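NigD-like protein (Bacteroides vulgatus ATCC 8482, PDB 3K6O) is of unknown function, a NigD-like protein that pairs an N-terminal OB domain with a C-terminal beta sandwich and is probably exported as a lipoprotein. Local coordinates at residues D116-R121 with V170-D175; P86-I91 with I133-V138; L124-P129 with Q162-P167; V120-N125 with L154-N159. One frame throughout, in Å; residues are numbered along the deposited sequence.

All four contacts lie in the C-terminal beta sandwich. Interaction 2 starts first in the chain, at 86-91, and its segments alternate with those of the other three. Interactions 1 and 3 are two ends of one antiparallel pairing, strand 117-125 with strand 165-173, their centres about 22 Å apart, interaction 3 nested in the loop of interaction 1. Interaction 2, centred about 8 Å from interaction 1, carries strand 75-93 over to strand 133-139. Interaction 4 faces strand 117-125 with strand 149-157, sharing Val120 and Arg121 with interaction 1 and Leu124 and Asn125 with interaction 3. Interactions 1 and 3 pair strands within one layer, interaction 2 passes between layers, and interaction 4 packs them together.

Interaction 1: residues D116-R121 with V170-D175; sequences DYLNVR and VSFKLD
Asp116 O receives Leu174 N at 3.0 Å in a nearly straight bond (175°), and a water that continues to Asp175 N. Tyr117 follows in a non-hydrogen-bonded pair with Lys173; its ring, CG anti to the carbonyl carbon (chi1 -49°), lies alongside the lysine, CE1 3.7 Å from Lys173 CG. Leu118 exchanges two backbone bonds with Phe172 and turns to the other face, its CB 4.1 Å from Leu174 CD2. This is an antiparallel ladder of the C-terminal beta sandwich: Leu118, Val120, Val170 and Phe172 share the inward face, the leucine and phenylalanine meeting strand 133-139. On the other face Asn119 OD1 takes the hydroxyl of Ser171, OG to OD1 2.8 Å and in the carbonyl plane, while Arg58 bonds to both OD1 and OG. A leucine in place of Asn119 would probably leave the Ser171 hydroxyl and one N-H of Arg58 without their acceptor. Val120 and Val170 exchange backbone bonds, and Val120 CG2 meets the Phe172 ring edge in plane, 3.8 Å from CE2.

Interaction 2: residues P86-I91 with I133-V138; sequences PVQKII and ILNLVV
Ile90 lays its two branches on different residues of strand 133-138: CG1 packs 3.9 Å from Leu136 CD2, and CG2 reaches Val138 CG2 at 3.7 Å. In a second apolar patch, Ile91 CG1 lies between the backbone N and the carbonyl carbon (chi1 63°), which brings it to 3.8 Å from Val137 CG1 and lets CD1 reach the Asn135 side chain, 3.8 Å from ND2. Between these patches the backbones join in a short parallel bridge. Ile91 N donates to Leu136 O at 3.2 Å, and Ile91 O accepts from Val138 N at 3.0 Å, so that Ile91 spans the two sides of Val137. Farther out a water replaces direct pairing: it donates to Lys89 O and accepts from Leu136 N and from Asn135 ND2, the last at 2.7 Å. The axes of 87-89 and 133-138 are 41° apart, and the strands diverge toward Gln88, which pairs with strand 165-173, while 133-138 runs on against strand 149-157. The segment 86-91 crosses from one sandwich layer to the other.

Interaction 3: residues L124-P129 with Q162-P167; sequences LNFPSP and QGRLVP
Leu124 and Val166 form an antiparallel hydrogen-bonded pair, N to O 2.9 Å in both directions, and the ladder gains one more rung where Phe126 N donates to Arg164 O at 2.8 Å. On one face, Leu124 CD2 comes to 4.0 Å from Val166 CG2. On the other, Asn125 lies beside Leu165 and sends ND2 to Gly163 O, 2.9 Å away and close to the amide plane; its OD1 is taken by Tyr156. These residues end the pairing of strands 117-125 and 165-173, at a surface corner of the beta sandwich where the two strands give way to loops. There Phe126 and Arg164 run alongside each other in a cation-pi stack. Phe126 CG stands anti to the backbone N (chi1 -169°), which turns the ring toward the arginine; NH1 sits over the ring centre, 3.7 Å from Phe126 CG, and the guanidinium and ring planes are 29° apart. The opposite ring face carries CD of the following Pro127, offset toward the rim.

Interaction 4: residues V120-N125 with L154-N159; sequences VRFMLN and LRYNNN
Tyr156 OH donates to Asn125 OD1 across the contact, 2.7 Å between oxygens. The hydroxyl approaches in the carbonyl plane and on a lone pair, with a C=O...O angle of 128°; ring and amide are nearly coplanar, although the two side chains cross at about a right angle. The tyrosine CG is anti to the backbone N (chi1 178°), an extension that carries the hydroxyl across to strand 120-125. A water supplies a second donor to Asn125 OD1, at 2.6 Å, and accepts from Asn158 ND2, linking the loop after strand 154-157 to the same amide oxygen. In that loop Asn157 OD1 receives Asn159 N, an Asx turn.

The apolar contacts are looser. Val120 CG1 and Leu154 CD1 approach to 4.3 Å, and Tyr156 CE1 lies at the edge of the Phe122 ring, near its plane, 4.5 Å from CE2. Leu124 CB also touches that tyrosine, 4.2 Å from CE1. Here the two layers of the beta sandwich face each other: the strand axes are 9.2 Å apart at closest and 28° from parallel, a separation filled by side chains rather than spanned by backbone pairing. A phenylalanine in place of Tyr156 would probably keep the ring packing but deprive Asn125 OD1 of its direct donor, leaving the amide less firmly held. Phe122 also leans on Leu134, and Leu154 on Phe172.

Interaction 1: residues D116-R121 with V170-D175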
loop_
_atom_site.group_PDB
_atom_site.type_symbol
_atom_site.label_atom_id
_atom_site.label_comp_id
_atom_site.label_asym_id
_atom_site.label_seq_id
_atom_site.Cartn_x
_atom_site.Cartn_y
_atom_site.Cartn_z
ATOM N N ASP A 116 5.646 5.826 -4.160
ATOM C CA ASP A 116 6.477 5.324 -3.071
ATOM C C ASP A 116 6.150 3.912 -2.648
ATOM O O ASP A 116 6.972 3.314 -1.963
ATOM C CB ASP A 116 6.406 6.184 -1.796
ATOM C CG ASP A 116 6.888 7.607 -1.994
ATOM O OD1 ASP A 116 7.850 7.871 -2.757
ATOM O OD2 ASP A 116 6.295 8.470 -1.335
ATOM N N TYR A 117 4.988 3.389 -3.037
ATOM C CA TYR A 117 4.520 2.098 -2.491
ATOM C C TYR A 117 3.903 1.167 -3.482
ATOM O O TYR A 117 3.334 1.598 -4.454
ATOM C CB TYR A 117 3.467 2.297 -1.398
ATOM C CG TYR A 117 3.803 3.300 -0.320
ATOM C CD1 TYR A 117 4.501 2.923 0.826
ATOM C CD2 TYR A 117 3.409 4.623 -0.446
ATOM C CE1 TYR A 117 4.813 3.832 1.840
ATOM C CE2 TYR A 117 3.704 5.564 0.576
ATOM C CZ TYR A 117 4.400 5.159 1.713
ATOM O OH TYR A 117 4.665 6.060 2.725
ATOM N N LEU A 118 4.018 -0.126 -3.215
ATOM C CA LEU A 118 3.102 -1.095 -3.788
ATOM C C LEU A 118 1.958 -1.304 -2.777
ATOM O O LEU A 118 2.163 -1.747 -1.647
ATOM C CB LEU A 118 3.799 -2.407 -4.093
ATOM C CG LEU A 118 2.907 -3.390 -4.846
ATOM C CD1 LEU A 118 2.682 -2.942 -6.306
ATOM C CD2 LEU A 118 3.464 -4.782 -4.813
ATOM N N ASN A 119 0.752 -0.979 -3.226
ATOM C CA ASN A 119 -0.462 -1.001 -2.423
ATOM C C ASN A 119 -1.255 -2.235 -2.758
ATOM O O ASN A 119 -1.594 -2.480 -3.916
ATOM C CB ASN A 119 -1.280 0.247 -2.705
ATOM C CG ASN A 119 -0.478 1.507 -2.427
ATOM O OD1 ASN A 119 -0.082 1.770 -1.275
ATOM N ND2 ASN A 119 -0.170 2.275 -3.493
ATOM N N VAL A 120 -1.565 -3.004 -1.727
ATOM C CA VAL A 120 -2.297 -4.246 -1.898
ATOM C C VAL A 120 -3.502 -4.325 -0.933
ATOM O O VAL A 120 -3.367 -4.147 0.258
ATOM C CB VAL A 120 -1.372 -5.431 -1.670
ATOM C CG1 VAL A 120 -2.089 -6.769 -2.115
ATOM C CG2 VAL A 120 -0.059 -5.229 -2.442
ATOM N N ARG A 121 -4.681 -4.588 -1.477
ATOM C CA ARG A 121 -5.821 -4.940 -0.680
ATOM C C ARG A 121 -6.034 -6.404 -0.942
ATOM O O ARG A 121 -6.051 -6.820 -2.100
ATOM C CB ARG A 121 -7.059 -4.144 -1.078
ATOM C CG ARG A 121 -8.257 -4.415 -0.131
ATOM C CD ARG A 121 -9.350 -3.379 -0.281
ATOM N NE ARG A 121 -10.008 -3.620 -1.548
ATOM C CZ ARG A 121 -11.310 -3.549 -1.763
ATOM N NH1 ARG A 121 -12.153 -3.184 -0.802
ATOM N NH2 ARG A 121 -11.758 -3.831 -2.971
ATOM N N VAL A 170 -2.104 -3.323 2.882
ATOM C CA VAL A 170 -0.722 -3.099 3.225
ATOM C C VAL A 170 -0.069 -2.272 2.108
ATOM O O VAL A 170 -0.467 -2.360 0.914
ATOM C CB VAL A 170 0.020 -4.444 3.400
ATOM C CG1 VAL A 170 -0.071 -5.208 2.118
ATOM C CG2 VAL A 170 1.483 -4.236 3.742
ATOM N N SER A 171 0.919 -1.469 2.505
ATOM C CA SER A 171 1.721 -0.688 1.580
ATOM C C SER A 171 3.162 -1.101 1.765
ATOM O O SER A 171 3.655 -1.038 2.879
ATOM C CB SER A 171 1.592 0.800 1.852
ATOM O OG SER A 171 0.349 1.284 1.406
ATOM N N PHE A 172 3.809 -1.552 0.679
ATOM C CA PHE A 172 5.211 -1.907 0.679
ATOM C C PHE A 172 6.007 -0.765 0.148
ATOM O O PHE A 172 5.739 -0.317 -0.926
ATOM C CB PHE A 172 5.418 -3.110 -0.222
ATOM C CG PHE A 172 4.660 -4.337 0.241
ATOM C CD1 PHE A 172 5.181 -5.131 1.242
ATOM C CD2 PHE A 172 3.437 -4.681 -0.321
ATOM C CE1 PHE A 172 4.512 -6.245 1.681
ATOM C CE2 PHE A 172 2.741 -5.819 0.102
ATOM C CZ PHE A 172 3.281 -6.590 1.117
ATOM N N LYS A 173 6.997 -0.289 0.886
ATOM C CA LYS A 173 7.890 0.723 0.371
ATOM C C LYS A 173 8.729 0.190 -0.775
ATOM O O LYS A 173 9.455 -0.799 -0.611
ATOM C CB LYS A 173 8.812 1.275 1.464
ATOM C CG LYS A 173 8.127 2.284 2.374
ATOM C CD LYS A 173 9.124 3.021 3.300
ATOM C CE LYS A 173 9.916 4.125 2.528
ATOM N NZ LYS A 173 8.987 5.024 1.769
ATOM N N LEU A 174 8.660 0.866 -1.917
ATOM C CA LEU A 174 9.344 0.389 -3.136
ATOM C C LEU A 174 10.855 0.681 -3.162
ATOM O O LEU A 174 11.654 -0.109 -3.701
ATOM C CB LEU A 174 8.649 0.927 -4.365
ATOM C CG LEU A 174 7.341 0.182 -4.733
ATOM C CD1 LEU A 174 6.556 0.904 -5.851
ATOM C CD2 LEU A 174 7.592 -1.283 -5.144
ATOM N N ASP A 175 11.220 1.804 -2.552
ATOM C CA ASP A 175 12.576 2.303 -2.469
ATOM C C ASP A 175 13.213 2.245 -3.845
ATOM O O ASP A 175 12.747 2.974 -4.734
ATOM C CB ASP A 175 13.355 1.556 -1.381
ATOM C CG ASP A 175 12.817 1.845 0.014
ATOM O OD1 ASP A 175 12.371 2.959 0.205
ATOM O OD2 ASP A 175 12.816 0.969 0.902
HETATM O O HOH W 1 9.441 4.091 -1.631
#

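Interaction 2: residues P86-I91 with I133-V138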
loop_
_atom_site.group_PDB
_atom_site.type_symbol
_atom_site.label_atom_id
_atom_site.label_comp_id
_atom_site.label_asym_id
_atom_site.label_seq_id
_atom_site.Cartn_x
_atom_site.Cartn_y
_atom_site.Cartn_z
ATOM N N PRO A 86 -0.693 -0.733 7.532
ATOM C CA PRO A 86 0.689 -1.064 7.841
ATOM C C PRO A 86 1.623 -0.854 6.655
ATOM O O PRO A 86 1.243 -1.115 5.523
ATOM C CB PRO A 86 0.647 -2.566 8.232
ATOM C CG PRO A 86 -0.736 -3.044 7.988
ATOM C CD PRO A 86 -1.632 -1.850 7.748
ATOM N N VAL A 87 2.832 -0.382 6.932
ATOM C CA VAL A 87 3.838 -0.139 5.927
ATOM C C VAL A 87 4.910 -1.169 6.146
ATOM O O VAL A 87 5.416 -1.261 7.260
ATOM C CB VAL A 87 4.444 1.274 6.041
ATOM C CG1 VAL A 87 5.620 1.386 5.059
ATOM C CG2 VAL A 87 3.388 2.339 5.692
ATOM N N GLN A 88 5.214 -1.974 5.113
ATOM C CA GLN A 88 6.239 -3.031 5.186
ATOM C C GLN A 88 7.400 -2.752 4.254
ATOM O O GLN A 88 7.243 -2.136 3.187
ATOM C CB GLN A 88 5.663 -4.441 4.890
ATOM C CG GLN A 88 4.890 -5.015 6.016
ATOM C CD GLN A 88 4.410 -6.444 5.789
ATOM O OE1 GLN A 88 5.166 -7.357 5.331
ATOM N NE2 GLN A 88 3.161 -6.662 6.132
ATOM N N LYS A 89 8.577 -3.197 4.671
ATOM C CA LYS A 89 9.751 -3.106 3.830
ATOM C C LYS A 89 9.769 -4.293 2.879
ATOM O O LYS A 89 9.319 -5.370 3.231
ATOM C CB LYS A 89 11.016 -3.214 4.679
ATOM C CG LYS A 89 11.273 -2.015 5.584
ATOM C CD LYS A 89 12.149 -2.491 6.787
ATOM C CE LYS A 89 12.415 -1.380 7.794
ATOM N NZ LYS A 89 11.173 -1.016 8.593
ATOM N N ILE A 90 10.370 -4.092 1.715
ATOM C CA ILE A 90 10.827 -5.206 0.879
ATOM C C ILE A 90 11.892 -6.034 1.633
ATOM O O ILE A 90 12.704 -5.507 2.398
ATOM C CB ILE A 90 11.328 -4.682 -0.474
ATOM C CG1 ILE A 90 10.123 -4.137 -1.262
ATOM C CG2 ILE A 90 12.121 -5.796 -1.273
ATOM C CD1 ILE A 90 10.452 -3.448 -2.601
ATOM N N ILE A 91 11.853 -7.343 1.452
ATOM C CA ILE A 91 12.897 -8.209 1.985
ATOM C C ILE A 91 13.521 -9.070 0.881
ATOM O O ILE A 91 12.957 -9.262 -0.192
ATOM C CB ILE A 91 12.352 -9.140 3.106
ATOM C CG1 ILE A 91 11.296 -10.075 2.570
ATOM C CG2 ILE A 91 11.784 -8.331 4.312
ATOM C CD1 ILE A 91 10.905 -11.240 3.607
ATOM N N ILE A 133 1.270 -13.593 7.296
ATOM C CA ILE A 133 2.248 -12.667 6.697
ATOM C C ILE A 133 2.082 -12.583 5.169
ATOM O O ILE A 133 1.919 -13.603 4.476
ATOM C CB ILE A 133 3.730 -13.087 7.034
ATOM C CG1 ILE A 133 4.072 -14.515 6.572
ATOM C CG2 ILE A 133 3.978 -13.018 8.521
ATOM C CD1 ILE A 133 5.567 -14.896 6.790
ATOM N N LEU A 134 2.042 -11.360 4.675
ATOM C CA LEU A 134 2.218 -11.064 3.269
ATOM C C LEU A 134 3.532 -10.265 3.078
ATOM O O LEU A 134 3.654 -9.140 3.565
ATOM C CB LEU A 134 1.034 -10.261 2.741
ATOM C CG LEU A 134 1.024 -10.051 1.214
ATOM C CD1 LEU A 134 0.779 -11.370 0.443
ATOM C CD2 LEU A 134 0.015 -9.000 0.792
ATOM N N ASN A 135 4.488 -10.830 2.336
ATOM C CA ASN A 135 5.725 -10.115 2.007
ATOM C C ASN A 135 5.898 -9.823 0.497
ATOM O O ASN A 135 5.356 -10.516 -0.382
ATOM C CB ASN A 135 6.928 -10.927 2.471
ATOM C CG ASN A 135 7.112 -10.925 3.965
ATOM O OD1 ASN A 135 6.888 -11.950 4.652
ATOM N ND2 ASN A 135 7.540 -9.825 4.479
ATOM N N LEU A 136 6.673 -8.803 0.221
ATOM C CA LEU A 136 7.099 -8.426 -1.132
ATOM C C LEU A 136 8.594 -8.614 -1.175
ATOM O O LEU A 136 9.334 -7.959 -0.434
ATOM C CB LEU A 136 6.778 -6.965 -1.429
ATOM C CG LEU A 136 7.002 -6.484 -2.872
ATOM C CD1 LEU A 136 6.118 -7.260 -3.849
ATOM C CD2 LEU A 136 6.755 -4.990 -2.969
ATOM N N VAL A 137 9.042 -9.566 -1.991
ATOM C CA VAL A 137 10.394 -10.013 -1.892
ATOM C C VAL A 137 11.129 -9.817 -3.183
ATOM O O VAL A 137 10.538 -9.850 -4.252
ATOM C CB VAL A 137 10.408 -11.490 -1.499
ATOM C CG1 VAL A 137 9.444 -11.727 -0.295
ATOM C CG2 VAL A 137 10.047 -12.336 -2.708
ATOM N N VAL A 138 12.437 -9.639 -3.078
ATOM C CA VAL A 138 13.355 -9.837 -4.199
ATOM C C VAL A 138 13.882 -11.253 -4.190
ATOM O O VAL A 138 14.488 -11.679 -3.210
ATOM C CB VAL A 138 14.542 -8.870 -4.116
ATOM C CG1 VAL A 138 15.542 -9.034 -5.356
ATOM C CG2 VAL A 138 14.029 -7.430 -3.972
HETATM O O HOH W 2 7.522 -7.618 2.930
#

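Interaction 3: residues L124-P129 with Q162-P167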
loop_
_atom_site.group_PDB
_atom_site.type_symbol
_atom_site.label_atom_id
_atom_site.label_comp_id
_atom_site.label_asym_id
_atom_site.label_seq_id
_atom_site.Cartn_x
_atom_site.Cartn_y
_atom_site.Cartn_z
ATOM N N LEU A 124 -6.933 -12.206 4.052
ATOM C CA LEU A 124 -6.065 -13.030 4.882
ATOM C C LEU A 124 -6.872 -13.814 5.898
ATOM O O LEU A 124 -7.935 -13.389 6.346
ATOM C CB LEU A 124 -5.006 -12.177 5.602
ATOM C CG LEU A 124 -5.482 -11.155 6.645
ATOM C CD1 LEU A 124 -4.280 -10.648 7.455
ATOM C CD2 LEU A 124 -6.138 -9.999 5.963
ATOM N N ASN A 125 -6.348 -14.975 6.268
ATOM C CA ASN A 125 -7.035 -15.818 7.219
ATOM C C ASN A 125 -7.031 -15.145 8.586
ATOM O O ASN A 125 -6.007 -14.624 9.015
ATOM C CB ASN A 125 -6.375 -17.188 7.257
ATOM C CG ASN A 125 -6.452 -17.901 5.919
ATOM O OD1 ASN A 125 -5.578 -17.716 5.044
ATOM N ND2 ASN A 125 -7.486 -18.748 5.748
ATOM N N PHE A 126 -8.186 -15.114 9.251
ATOM C CA PHE A 126 -8.261 -14.626 10.625
ATOM C C PHE A 126 -7.239 -15.367 11.501
ATOM O O PHE A 126 -7.097 -16.596 11.391
ATOM C CB PHE A 126 -9.671 -14.830 11.207
ATOM C CG PHE A 126 -9.891 -14.117 12.513
ATOM C CD1 PHE A 126 -10.054 -12.734 12.541
ATOM C CD2 PHE A 126 -9.921 -14.818 13.710
ATOM C CE1 PHE A 126 -10.259 -12.050 13.743
ATOM C CE2 PHE A 126 -10.124 -14.140 14.925
ATOM C CZ PHE A 126 -10.287 -12.746 14.932
ATOM N N PRO A 127 -6.535 -14.635 12.373
ATOM C CA PRO A 127 -5.574 -15.256 13.291
ATOM C C PRO A 127 -6.205 -16.287 14.233
ATOM O O PRO A 127 -7.131 -15.977 14.973
ATOM C CB PRO A 127 -5.016 -14.071 14.079
ATOM C CG PRO A 127 -5.282 -12.865 13.215
ATOM C CD PRO A 127 -6.543 -13.169 12.484
ATOM N N SER A 128 -5.675 -17.503 14.180
ATOM C CA SER A 128 -6.244 -18.654 14.833
ATOM C C SER A 128 -5.139 -19.691 15.152
ATOM O O SER A 128 -5.177 -20.823 14.657
ATOM C CB SER A 128 -7.299 -19.269 13.904
ATOM O OG SER A 128 -6.741 -19.670 12.655
ATOM N N PRO A 129 -4.124 -19.293 15.956
ATOM C CA PRO A 129 -3.876 -17.942 16.513
ATOM C C PRO A 129 -2.852 -17.097 15.725
ATOM O O PRO A 129 -2.952 -15.860 15.708
ATOM C CB PRO A 129 -3.346 -18.244 17.916
ATOM C CG PRO A 129 -2.634 -19.585 17.774
ATOM C CD PRO A 129 -3.224 -20.302 16.555
ATOM N N GLN A 162 -5.984 -21.352 9.314
ATOM C CA GLN A 162 -6.857 -21.784 8.233
ATOM C C GLN A 162 -8.227 -21.104 8.320
ATOM O O GLN A 162 -9.124 -21.416 7.538
ATOM C CB GLN A 162 -7.073 -23.295 8.319
ATOM C CG GLN A 162 -5.808 -24.184 8.284
ATOM C CD GLN A 162 -6.127 -25.655 8.557
ATOM O OE1 GLN A 162 -7.034 -25.987 9.329
ATOM N NE2 GLN A 162 -5.384 -26.541 7.920
ATOM N N GLY A 163 -8.389 -20.175 9.264
ATOM C CA GLY A 163 -9.698 -19.593 9.565
ATOM C C GLY A 163 -10.365 -18.784 8.460
ATOM O O GLY A 163 -9.927 -18.782 7.309
ATOM N N ARG A 164 -11.446 -18.101 8.837
ATOM C CA ARG A 164 -12.252 -17.294 7.918
ATOM C C ARG A 164 -11.457 -16.124 7.340
ATOM O O ARG A 164 -10.686 -15.487 8.052
ATOM C CB ARG A 164 -13.501 -16.765 8.639
ATOM C CG ARG A 164 -13.216 -15.713 9.737
ATOM C CD ARG A 164 -14.473 -15.340 10.567
ATOM N NE ARG A 164 -14.507 -13.887 10.811
ATOM C CZ ARG A 164 -14.080 -13.260 11.913
ATOM N NH1 ARG A 164 -13.575 -13.938 12.949
ATOM N NH2 ARG A 164 -14.163 -11.926 11.977
ATOM N N LEU A 165 -11.673 -15.836 6.060
ATOM C CA LEU A 165 -10.992 -14.729 5.389
ATOM C C LEU A 165 -11.533 -13.338 5.779
ATOM O O LEU A 165 -12.742 -13.125 5.863
ATOM C CB LEU A 165 -11.071 -14.912 3.871
ATOM C CG LEU A 165 -10.355 -16.128 3.291
ATOM C CD1 LEU A 165 -10.722 -16.321 1.821
ATOM C CD2 LEU A 165 -8.830 -16.016 3.482
ATOM N N VAL A 166 -10.614 -12.394 5.990
ATOM C CA VAL A 166 -10.952 -10.996 6.303
ATOM C C VAL A 166 -10.100 -10.037 5.453
ATOM O O VAL A 166 -9.022 -10.414 5.008
ATOM C CB VAL A 166 -10.735 -10.682 7.793
ATOM C CG1 VAL A 166 -11.704 -11.512 8.636
ATOM C CG2 VAL A 166 -9.287 -10.965 8.198
ATOM N N PRO A 167 -10.596 -8.812 5.203
ATOM C CA PRO A 167 -9.880 -7.909 4.286
ATOM C C PRO A 167 -8.707 -7.280 4.966
ATOM O O PRO A 167 -8.712 -7.160 6.189
ATOM C CB PRO A 167 -10.932 -6.850 3.908
ATOM C CG PRO A 167 -12.243 -7.419 4.382
ATOM C CD PRO A 167 -11.921 -8.276 5.556
#

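Interaction 4: residues V120-N125 with L154-N159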
loop_
_atom_site.group_PDB
_atom_site.type_symbol
_atom_site.label_atom_id
_atom_site.label_comp_id
_atom_site.label_asym_id
_atom_site.label_seq_id
_atom_site.Cartn_x
_atom_site.Cartn_y
_atom_site.Cartn_z
ATOM N N VAL A 120 -1.565 -3.004 -1.727
ATOM C CA VAL A 120 -2.297 -4.246 -1.898
ATOM C C VAL A 120 -3.502 -4.325 -0.933
ATOM O O VAL A 120 -3.367 -4.147 0.258
ATOM C CB VAL A 120 -1.372 -5.431 -1.670
ATOM C CG1 VAL A 120 -2.089 -6.769 -2.115
ATOM C CG2 VAL A 120 -0.059 -5.229 -2.442
ATOM N N ARG A 121 -4.681 -4.588 -1.477
ATOM C CA ARG A 121 -5.821 -4.940 -0.680
ATOM C C ARG A 121 -6.034 -6.404 -0.942
ATOM O O ARG A 121 -6.051 -6.820 -2.100
ATOM C CB ARG A 121 -7.059 -4.144 -1.078
ATOM C CG ARG A 121 -8.257 -4.415 -0.131
ATOM C CD ARG A 121 -9.350 -3.379 -0.281
ATOM N NE ARG A 121 -10.008 -3.620 -1.548
ATOM C CZ ARG A 121 -11.310 -3.549 -1.763
ATOM N NH1 ARG A 121 -12.153 -3.184 -0.802
ATOM N NH2 ARG A 121 -11.758 -3.831 -2.971
ATOM N N PHE A 122 -6.180 -7.190 0.120
ATOM C CA PHE A 122 -6.215 -8.640 -0.011
ATOM C C PHE A 122 -6.952 -9.303 1.129
ATOM O O PHE A 122 -7.308 -8.654 2.118
ATOM C CB PHE A 122 -4.802 -9.215 -0.107
ATOM C CG PHE A 122 -4.002 -9.155 1.184
ATOM C CD1 PHE A 122 -3.517 -7.951 1.677
ATOM C CD2 PHE A 122 -3.694 -10.318 1.885
ATOM C CE1 PHE A 122 -2.774 -7.901 2.844
ATOM C CE2 PHE A 122 -2.935 -10.269 3.063
ATOM C CZ PHE A 122 -2.467 -9.050 3.534
HETATM N N MSE A 123 -7.217 -10.594 0.967
HETATM C CA MSE A 123 -7.890 -11.374 1.994
HETATM C C MSE A 123 -6.840 -12.188 2.731
HETATM O O MSE A 123 -5.954 -12.770 2.114
HETATM C CB MSE A 123 -8.930 -12.311 1.373
HETATM C CG MSE A 123 -10.015 -11.637 0.516
HETATM SE SE MSE A 123 -11.030 -10.242 1.434
HETATM C CE MSE A 123 -12.166 -11.305 2.522
ATOM N N LEU A 124 -6.933 -12.206 4.052
ATOM C CA LEU A 124 -6.065 -13.030 4.882
ATOM C C LEU A 124 -6.872 -13.814 5.898
ATOM O O LEU A 124 -7.935 -13.389 6.346
ATOM C CB LEU A 124 -5.006 -12.177 5.602
ATOM C CG LEU A 124 -5.482 -11.155 6.645
ATOM C CD1 LEU A 124 -4.280 -10.648 7.455
ATOM C CD2 LEU A 124 -6.138 -9.999 5.963
ATOM N N ASN A 125 -6.348 -14.975 6.268
ATOM C CA ASN A 125 -7.035 -15.818 7.219
ATOM C C ASN A 125 -7.031 -15.145 8.586
ATOM O O ASN A 125 -6.007 -14.624 9.015
ATOM C CB ASN A 125 -6.375 -17.188 7.257
ATOM C CG ASN A 125 -6.452 -17.901 5.919
ATOM O OD1 ASN A 125 -5.578 -17.716 5.044
ATOM N ND2 ASN A 125 -7.486 -18.748 5.748
ATOM N N LEU A 154 5.166 -11.372 -4.470
ATOM C CA LEU A 154 4.377 -11.334 -3.263
ATOM C C LEU A 154 4.275 -12.762 -2.754
ATOM O O LEU A 154 3.916 -13.652 -3.503
ATOM C CB LEU A 154 2.966 -10.814 -3.508
ATOM C CG LEU A 154 2.583 -9.342 -3.446
ATOM C CD1 LEU A 154 1.053 -9.319 -3.703
ATOM C CD2 LEU A 154 2.961 -8.652 -2.132
ATOM N N ARG A 155 4.585 -12.953 -1.483
ATOM C CA ARG A 155 4.617 -14.254 -0.861
ATOM C C ARG A 155 3.691 -14.225 0.358
ATOM O O ARG A 155 3.905 -13.430 1.278
ATOM C CB ARG A 155 6.062 -14.577 -0.461
ATOM C CG ARG A 155 7.033 -14.665 -1.637
ATOM C CD ARG A 155 6.595 -15.805 -2.568
ATOM N NE ARG A 155 7.621 -16.230 -3.538
ATOM C CZ ARG A 155 8.393 -17.307 -3.434
ATOM N NH1 ARG A 155 8.323 -18.138 -2.397
ATOM N NH2 ARG A 155 9.216 -17.589 -4.422
ATOM N N TYR A 156 2.675 -15.087 0.361
ATOM C CA TYR A 156 1.743 -15.199 1.486
ATOM C C TYR A 156 2.033 -16.445 2.320
ATOM O O TYR A 156 2.313 -17.518 1.784
ATOM C CB TYR A 156 0.290 -15.257 0.978
ATOM C CG TYR A 156 -0.777 -15.417 2.058
ATOM C CD1 TYR A 156 -0.986 -14.438 2.999
ATOM C CD2 TYR A 156 -1.572 -16.573 2.131
ATOM C CE1 TYR A 156 -1.977 -14.555 3.956
ATOM C CE2 TYR A 156 -2.543 -16.711 3.098
ATOM C CZ TYR A 156 -2.741 -15.686 4.004
ATOM O OH TYR A 156 -3.677 -15.795 4.982
ATOM N N ASN A 157 1.966 -16.289 3.639
ATOM C CA ASN A 157 2.069 -17.420 4.542
ATOM C C ASN A 157 0.983 -17.266 5.603
ATOM O O ASN A 157 0.955 -16.263 6.304
ATOM C CB ASN A 157 3.459 -17.515 5.177
ATOM C CG ASN A 157 3.774 -18.909 5.672
ATOM O OD1 ASN A 157 2.871 -19.726 5.907
ATOM N ND2 ASN A 157 5.064 -19.209 5.817
ATOM N N ASN A 158 0.074 -18.240 5.697
ATOM C CA ASN A 158 -0.996 -18.160 6.703
ATOM C C ASN A 158 -0.545 -18.619 8.076
ATOM O O ASN A 158 -1.276 -18.460 9.065
ATOM C CB ASN A 158 -2.262 -18.880 6.259
ATOM C CG ASN A 158 -2.090 -20.368 6.130
ATOM O OD1 ASN A 158 -1.136 -20.956 6.637
ATOM N ND2 ASN A 158 -3.016 -20.990 5.429
ATOM N N ASN A 159 0.666 -19.174 8.138
ATOM C CA ASN A 159 1.274 -19.537 9.400
ATOM C C ASN A 159 0.320 -20.427 10.197
ATOM O O ASN A 159 0.058 -20.161 11.346
ATOM C CB ASN A 159 1.632 -18.251 10.194
ATOM C CG ASN A 159 2.875 -17.536 9.645
ATOM O OD1 ASN A 159 3.709 -18.146 8.976
ATOM N ND2 ASN A 159 3.001 -16.246 9.939
HETATM O O HOH W 3 -4.823 -19.587 3.394
#